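PDB 6IX1: 2S Albumin protein, which is a seed albumin with a hemopexin-type fold, probably serving as a storage protein, whose precise function remains to be established. Local coordinates for residues E129-K134 against F196-T201; S120-T125 against P181-F186. All blocks are in the same frame, centred on the assembly; numbering follows the deposited sequence.

Overall arrangement
Both interactions join the same two neighbouring sheets, adjacent blades of the propeller, with centres about 8 Å apart. Strands 120-123 and 129-134 are antiparallel neighbours in one sheet, so each supplies one half of a contact. The other halves come from strand 182-187 and the loop after strand 190-195. Interaction 2 lies deeper, about 7 Å from the centre of the chain, and is wholly apolar between its segments. Interaction 1 lies about 13 Å out. It pairs a buried aromatic contact with a partly exposed turn, and a sulfate binds both sides. In interaction 2 the sulfate meets one segment, through Tyr184. Phe122 of interaction 2 meets both rings of interaction 1, making the packing continuous.

Interaction 1 of 2, residues E129-K134 against F196-T201; sequences EVYLFK and FTPGAT. With SO4 (sulfate ion), chain E.
Tyr131 and Phe196 make a buried aromatic contact between two adjacent blades of a four-bladed beta-propeller, the hemopexin fold. Tyr131 is on strand 129-134. Phe196 lies between strands 190-195 and 204-211 of the next blade. The edge of the tyrosine ring is directed at the face of Phe196 in an offset T-shaped stack. The planes are 84° apart and the centroids 5.7 Å. The closest ring carbons are Tyr131 CE2 and Phe196 CE2, at 3.9 Å. With chi1 at 68°, CG of Phe196 sits between its own backbone N and carbonyl carbon, which turns the ring toward Tyr131. Phe159 adds a further edge-to-face partner to Tyr131.

Beyond the stack, the Tyr131 hydroxyl lies against the pyrrolidine ring of Pro198, with OH 3.5 Å from CG. Pro198 and Gly199 are the central residues of a type II turn, closed by a bond from Ala200 N to Thr197 O. Gly199 has the positive phi usual at that place in such a turn. A sulfate, probably from the crystallisation liquor, bridges the two segments at the tyrosine edge. Tyr138 and Arg140 also bind it. Tyr131 OH lies 2.6 Å from sulfate O2 and 2.9 Å from sulfate O1; its one proton can serve either. From the turn, Gly199 N donates to sulfate O3 at 2.9 Å, with an N-H...O angle of 146°.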
loop_
_atom_site.group_PDB
_atom_site.type_symbol
_atom_site.label_atom_id
_atom_site.label_comp_id
_atom_site.label_asym_id
_atom_site.label_seq_id
_atom_site.Cartn_x
_atom_site.Cartn_y
_atom_site.Cartn_z
ATOM N N GLU A 129 13.131 -0.075 -5.213
ATOM C CA GLU A 129 12.429 1.147 -4.899
ATOM C C GLU A 129 10.957 0.910 -4.546
ATOM O O GLU A 129 10.305 -0.024 -5.014
ATOM C CB GLU A 129 12.493 2.144 -6.012
ATOM C CG GLU A 129 13.894 2.730 -6.124
ATOM C CD GLU A 129 14.076 3.739 -7.245
ATOM O OE1 GLU A 129 13.032 4.311 -7.641
ATOM O OE2 GLU A 129 15.225 3.885 -7.686
ATOM N N VAL A 130 10.493 1.783 -3.691
ATOM C CA VAL A 130 9.122 1.877 -3.188
ATOM C C VAL A 130 8.685 3.319 -3.279
ATOM O O VAL A 130 9.410 4.237 -2.790
ATOM C CB VAL A 130 9.050 1.406 -1.748
ATOM C CG1 VAL A 130 7.667 1.585 -1.198
ATOM C CG2 VAL A 130 9.509 -0.029 -1.605
ATOM N N TYR A 131 7.548 3.581 -3.891
ATOM C CA TYR A 131 6.910 4.905 -3.939
ATOM C C TYR A 131 6.261 5.174 -2.610
ATOM O O TYR A 131 5.555 4.331 -2.085
ATOM C CB TYR A 131 5.878 5.011 -5.032
ATOM C CG TYR A 131 6.496 4.932 -6.402
ATOM C CD1 TYR A 131 6.930 6.048 -7.070
ATOM C CD2 TYR A 131 6.564 3.754 -7.119
ATOM C CE1 TYR A 131 7.545 6.028 -8.290
ATOM C CE2 TYR A 131 7.155 3.739 -8.368
ATOM C CZ TYR A 131 7.635 4.859 -8.982
ATOM O OH TYR A 131 8.090 4.797 -10.246
ATOM N N LEU A 132 6.482 6.354 -2.044
ATOM C CA LEU A 132 5.906 6.878 -0.805
ATOM C C LEU A 132 5.080 8.148 -1.114
ATOM O O LEU A 132 5.617 9.031 -1.782
ATOM C CB LEU A 132 6.996 7.197 0.235
ATOM C CG LEU A 132 7.980 6.078 0.566
ATOM C CD1 LEU A 132 8.931 6.607 1.574
ATOM C CD2 LEU A 132 7.347 4.822 1.148
ATOM N N PHE A 133 3.863 8.215 -0.570
ATOM C CA PHE A 133 2.962 9.325 -0.857
ATOM C C PHE A 133 2.541 9.957 0.456
ATOM O O PHE A 133 2.231 9.231 1.412
ATOM C CB PHE A 133 1.699 8.845 -1.570
ATOM C CG PHE A 133 2.021 8.254 -2.909
ATOM C CD1 PHE A 133 2.151 9.095 -4.000
ATOM C CD2 PHE A 133 2.243 6.872 -3.110
ATOM C CE1 PHE A 133 2.518 8.610 -5.256
ATOM C CE2 PHE A 133 2.580 6.401 -4.362
ATOM C CZ PHE A 133 2.664 7.245 -5.436
ATOM N N LYS A 134 2.538 11.297 0.496
ATOM C CA LYS A 134 2.063 12.036 1.680
ATOM C C LYS A 134 1.448 13.333 1.196
ATOM O O LYS A 134 2.168 14.158 0.548
ATOM C CB LYS A 134 3.188 12.388 2.674
ATOM C CG LYS A 134 2.760 13.160 3.895
ATOM C CD LYS A 134 1.718 12.488 4.753
ATOM C CE LYS A 134 1.554 13.186 6.068
ATOM N NZ LYS A 134 2.759 12.974 6.847
ATOM N N PHE A 196 2.820 2.105 -14.711
ATOM C CA PHE A 196 3.795 3.108 -14.294
ATOM C C PHE A 196 5.131 2.834 -14.926
ATOM O O PHE A 196 5.477 1.689 -15.204
ATOM C CB PHE A 196 3.876 3.279 -12.774
ATOM C CG PHE A 196 4.440 2.117 -12.001
ATOM C CD1 PHE A 196 3.651 1.012 -11.657
ATOM C CD2 PHE A 196 5.758 2.050 -11.682
ATOM C CE1 PHE A 196 4.183 -0.095 -10.997
ATOM C CE2 PHE A 196 6.269 0.987 -10.996
ATOM C CZ PHE A 196 5.510 -0.117 -10.695
ATOM N N THR A 197 5.892 3.925 -15.082
ATOM C CA THR A 197 7.163 3.937 -15.833
ATOM C C THR A 197 8.236 4.631 -14.999
ATOM O O THR A 197 8.435 5.859 -15.094
ATOM C CB THR A 197 7.010 4.593 -17.194
ATOM O OG1 THR A 197 6.600 5.951 -17.047
ATOM C CG2 THR A 197 6.056 3.840 -18.082
ATOM N N PRO A 198 9.026 3.895 -14.181
ATOM C CA PRO A 198 10.015 4.560 -13.335
ATOM C C PRO A 198 11.025 5.337 -14.191
ATOM O O PRO A 198 11.521 4.863 -15.200
ATOM C CB PRO A 198 10.653 3.441 -12.554
ATOM C CG PRO A 198 9.496 2.489 -12.464
ATOM C CD PRO A 198 8.888 2.469 -13.852
ATOM N N GLY A 199 11.292 6.569 -13.785
ATOM C CA GLY A 199 12.232 7.479 -14.432
ATOM C C GLY A 199 11.672 8.194 -15.642
ATOM O O GLY A 199 12.428 8.949 -16.239
ATOM N N ALA A 200 10.407 7.997 -15.969
ATOM C CA ALA A 200 9.753 8.611 -17.147
ATOM C C ALA A 200 8.416 9.117 -16.749
ATOM O O ALA A 200 7.842 8.649 -15.793
ATOM C CB ALA A 200 9.595 7.617 -18.292
ATOM N N THR A 201 7.851 10.034 -17.514
ATOM C CA THR A 201 6.416 10.405 -17.399
ATOM C C THR A 201 5.649 9.755 -18.532
ATOM O O THR A 201 4.784 10.359 -19.119
ATOM C CB THR A 201 6.276 11.933 -17.348
ATOM O OG1 THR A 201 6.850 12.477 -18.504
ATOM C CG2 THR A 201 6.927 12.558 -16.157
HETATM S S SO4 E . 9.400 7.956 -10.943
HETATM O O1 SO4 E . 10.250 6.760 -10.562
HETATM O O2 SO4 E . 8.239 7.165 -11.356
HETATM O O3 SO4 E . 10.124 8.498 -11.974
HETATM O O4 SO4 E . 9.298 8.737 -9.772
#

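Interaction 2 of 2, residues S120-T125 against P181-F186; sequences SAFRST and PEAYLF. With SO4 (sulfate ion), chain D.
The interface between two adjacent sheets is packed here by Phe122, Ala183 and Leu185, with Thr125 meeting Pro181 at one end. Ala183 CB sits over one face of the Phe122 ring in a CH-pi contact. It is 4.0 Å from the ring centroid and 17° off the normal, and its closest ring atom is Phe122 CE1 at 3.9 Å. Leu185 touches a different part of the ring, with CD2 3.8 Å from Phe122 CE2. Its chi1 of -50° sets CG beside its backbone N, and its CD2 branch comes nearer to Phe122 than the start of the side chain does.

The two segments run nearly antiparallel, yet they do not pair as strands. The CA atoms of Phe122 and Ala183 are 7.7 Å apart, and the Phe122 ring and the Ala183 methyl meet between them. Strands 120-123 and 182-187 belong to successive blades of the four-bladed hemopexin propeller. Phe122 also meets Tyr131 of its own blade and Phe196 of the other, which places it within an aromatic cluster between the two sheets.

Farther along, Thr125 CG2 lies 4.0 Å from Pro181 CB. Both residues are partly exposed. Pro181 follows a cis peptide bond and leads into strand 182-187. Tyr184 starts away from segment 120-125, whereas its neighbour Ala183 starts toward it. The Tyr184 ring stacks on Phe175 and meets Trp216 edge-to-face. A second sulfate lies at the tyrosine edge and is also bound by Tyr191 OH and Gly32 N. Tyr184 OH donates a hydrogen bond to sulfate O2 at 2.7 Å.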
loop_
_atom_site.group_PDB
_atom_site.type_symbol
_atom_site.label_atom_id
_atom_site.label_comp_id
_atom_site.label_asym_id
_atom_site.label_seq_id
_atom_site.Cartn_x
_atom_site.Cartn_y
_atom_site.Cartn_z
ATOM N N SER A 120 0.455 6.400 1.689
ATOM C CA SER A 120 0.339 5.235 0.822
ATOM C C SER A 120 1.696 4.900 0.253
ATOM O O SER A 120 2.587 5.787 0.291
ATOM C CB SER A 120 -0.634 5.467 -0.329
ATOM O OG SER A 120 -1.103 4.288 -0.892
ATOM N N ALA A 121 1.846 3.704 -0.291
ATOM C CA ALA A 121 3.092 3.284 -0.861
ATOM C C ALA A 121 2.893 2.135 -1.808
ATOM O O ALA A 121 1.926 1.370 -1.586
ATOM C CB ALA A 121 4.015 2.857 0.206
ATOM N N PHE A 122 3.784 1.906 -2.752
ATOM C CA PHE A 122 3.686 0.672 -3.539
ATOM C C PHE A 122 5.041 0.339 -4.066
ATOM O O PHE A 122 5.876 1.256 -4.218
ATOM C CB PHE A 122 2.645 0.704 -4.653
ATOM C CG PHE A 122 2.866 1.610 -5.827
ATOM C CD1 PHE A 122 3.606 1.234 -6.894
ATOM C CD2 PHE A 122 2.316 2.883 -5.856
ATOM C CE1 PHE A 122 3.734 2.064 -7.977
ATOM C CE2 PHE A 122 2.383 3.715 -6.942
ATOM C CZ PHE A 122 3.164 3.299 -7.976
ATOM N N ARG A 123 5.285 -0.919 -4.336
ATOM C CA ARG A 123 6.567 -1.421 -4.813
ATOM C C ARG A 123 6.792 -1.135 -6.280
ATOM O O ARG A 123 5.948 -1.433 -7.129
ATOM C CB ARG A 123 6.562 -2.919 -4.530
ATOM C CG ARG A 123 7.849 -3.677 -4.882
ATOM C CD ARG A 123 9.009 -3.312 -4.031
ATOM N NE ARG A 123 10.093 -4.233 -4.165
ATOM C CZ ARG A 123 11.095 -4.191 -5.065
ATOM N NH1 ARG A 123 11.218 -3.129 -5.858
ATOM N NH2 ARG A 123 12.044 -5.084 -5.104
ATOM N N SER A 124 7.931 -0.527 -6.571
ATOM C CA SER A 124 8.281 -0.186 -7.946
ATOM C C SER A 124 8.825 -1.415 -8.651
ATOM O O SER A 124 9.336 -2.386 -8.051
ATOM C CB SER A 124 9.300 0.939 -7.953
ATOM O OG SER A 124 9.653 1.343 -9.267
ATOM N N THR A 125 8.872 -1.409 -9.962
ATOM C CA THR A 125 9.674 -2.329 -10.721
ATOM C C THR A 125 11.149 -1.884 -10.759
ATOM O O THR A 125 11.922 -2.697 -11.202
ATOM C CB THR A 125 9.162 -2.383 -12.162
ATOM O OG1 THR A 125 9.151 -1.057 -12.673
ATOM C CG2 THR A 125 7.772 -2.996 -12.304
ATOM N N PRO A 181 3.906 -3.658 -15.459
ATOM C CA PRO A 181 4.207 -2.733 -14.366
ATOM C C PRO A 181 2.952 -1.962 -13.970
ATOM O O PRO A 181 2.855 -0.731 -14.031
ATOM C CB PRO A 181 5.151 -1.787 -15.070
ATOM C CG PRO A 181 4.575 -1.655 -16.453
ATOM C CD PRO A 181 3.891 -2.971 -16.757
ATOM N N GLU A 182 1.931 -2.706 -13.585
ATOM C CA GLU A 182 0.655 -2.099 -13.180
ATOM C C GLU A 182 0.645 -1.855 -11.659
ATOM O O GLU A 182 1.306 -2.534 -10.880
ATOM C CB GLU A 182 -0.545 -2.897 -13.640
ATOM C CG GLU A 182 -0.579 -3.053 -15.117
ATOM C CD GLU A 182 -1.777 -3.741 -15.736
ATOM O OE1 GLU A 182 -2.652 -4.232 -15.017
ATOM O OE2 GLU A 182 -1.762 -3.803 -17.002
ATOM N N ALA A 183 -0.195 -0.919 -11.273
ATOM C CA ALA A 183 -0.433 -0.600 -9.869
ATOM C C ALA A 183 -1.847 -0.123 -9.693
ATOM O O ALA A 183 -2.413 0.424 -10.636
ATOM C CB ALA A 183 0.527 0.439 -9.375
ATOM N N TYR A 184 -2.380 -0.285 -8.489
ATOM C CA TYR A 184 -3.733 0.164 -8.145
ATOM C C TYR A 184 -3.587 1.298 -7.128
ATOM O O TYR A 184 -2.882 1.142 -6.140
ATOM C CB TYR A 184 -4.536 -0.969 -7.524
ATOM C CG TYR A 184 -4.881 -2.033 -8.477
ATOM C CD1 TYR A 184 -4.031 -3.088 -8.706
ATOM C CD2 TYR A 184 -6.053 -1.983 -9.210
ATOM C CE1 TYR A 184 -4.335 -4.041 -9.672
ATOM C CE2 TYR A 184 -6.357 -2.929 -10.169
ATOM C CZ TYR A 184 -5.535 -4.021 -10.354
ATOM O OH TYR A 184 -5.787 -4.975 -11.300
ATOM N N LEU A 185 -4.290 2.401 -7.410
ATOM C CA LEU A 185 -4.264 3.587 -6.503
ATOM C C LEU A 185 -5.728 3.752 -6.026
ATOM O O LEU A 185 -6.667 3.692 -6.807
ATOM C CB LEU A 185 -3.843 4.864 -7.257
ATOM C CG LEU A 185 -2.578 4.749 -8.101
ATOM C CD1 LEU A 185 -2.326 6.120 -8.719
ATOM C CD2 LEU A 185 -1.373 4.369 -7.229
ATOM N N PHE A 186 -5.845 3.968 -4.740
ATOM C CA PHE A 186 -7.159 4.126 -4.102
ATOM C C PHE A 186 -7.220 5.492 -3.394
ATOM O O PHE A 186 -6.276 5.910 -2.773
ATOM C CB PHE A 186 -7.361 3.050 -3.024
ATOM C CG PHE A 186 -7.333 1.645 -3.550
ATOM C CD1 PHE A 186 -6.187 0.948 -3.706
ATOM C CD2 PHE A 186 -8.473 1.048 -3.976
ATOM C CE1 PHE A 186 -6.199 -0.331 -4.260
ATOM C CE2 PHE A 186 -8.569 -0.194 -4.571
ATOM C CZ PHE A 186 -7.394 -0.896 -4.691
HETATM S S SO4 D . -9.223 -3.796 -12.504
HETATM O O1 SO4 D . -10.232 -4.367 -13.327
HETATM O O2 SO4 D . -8.047 -4.568 -12.719
HETATM O O3 SO4 D . -9.569 -3.886 -11.180
HETATM O O4 SO4 D . -8.972 -2.414 -12.799
#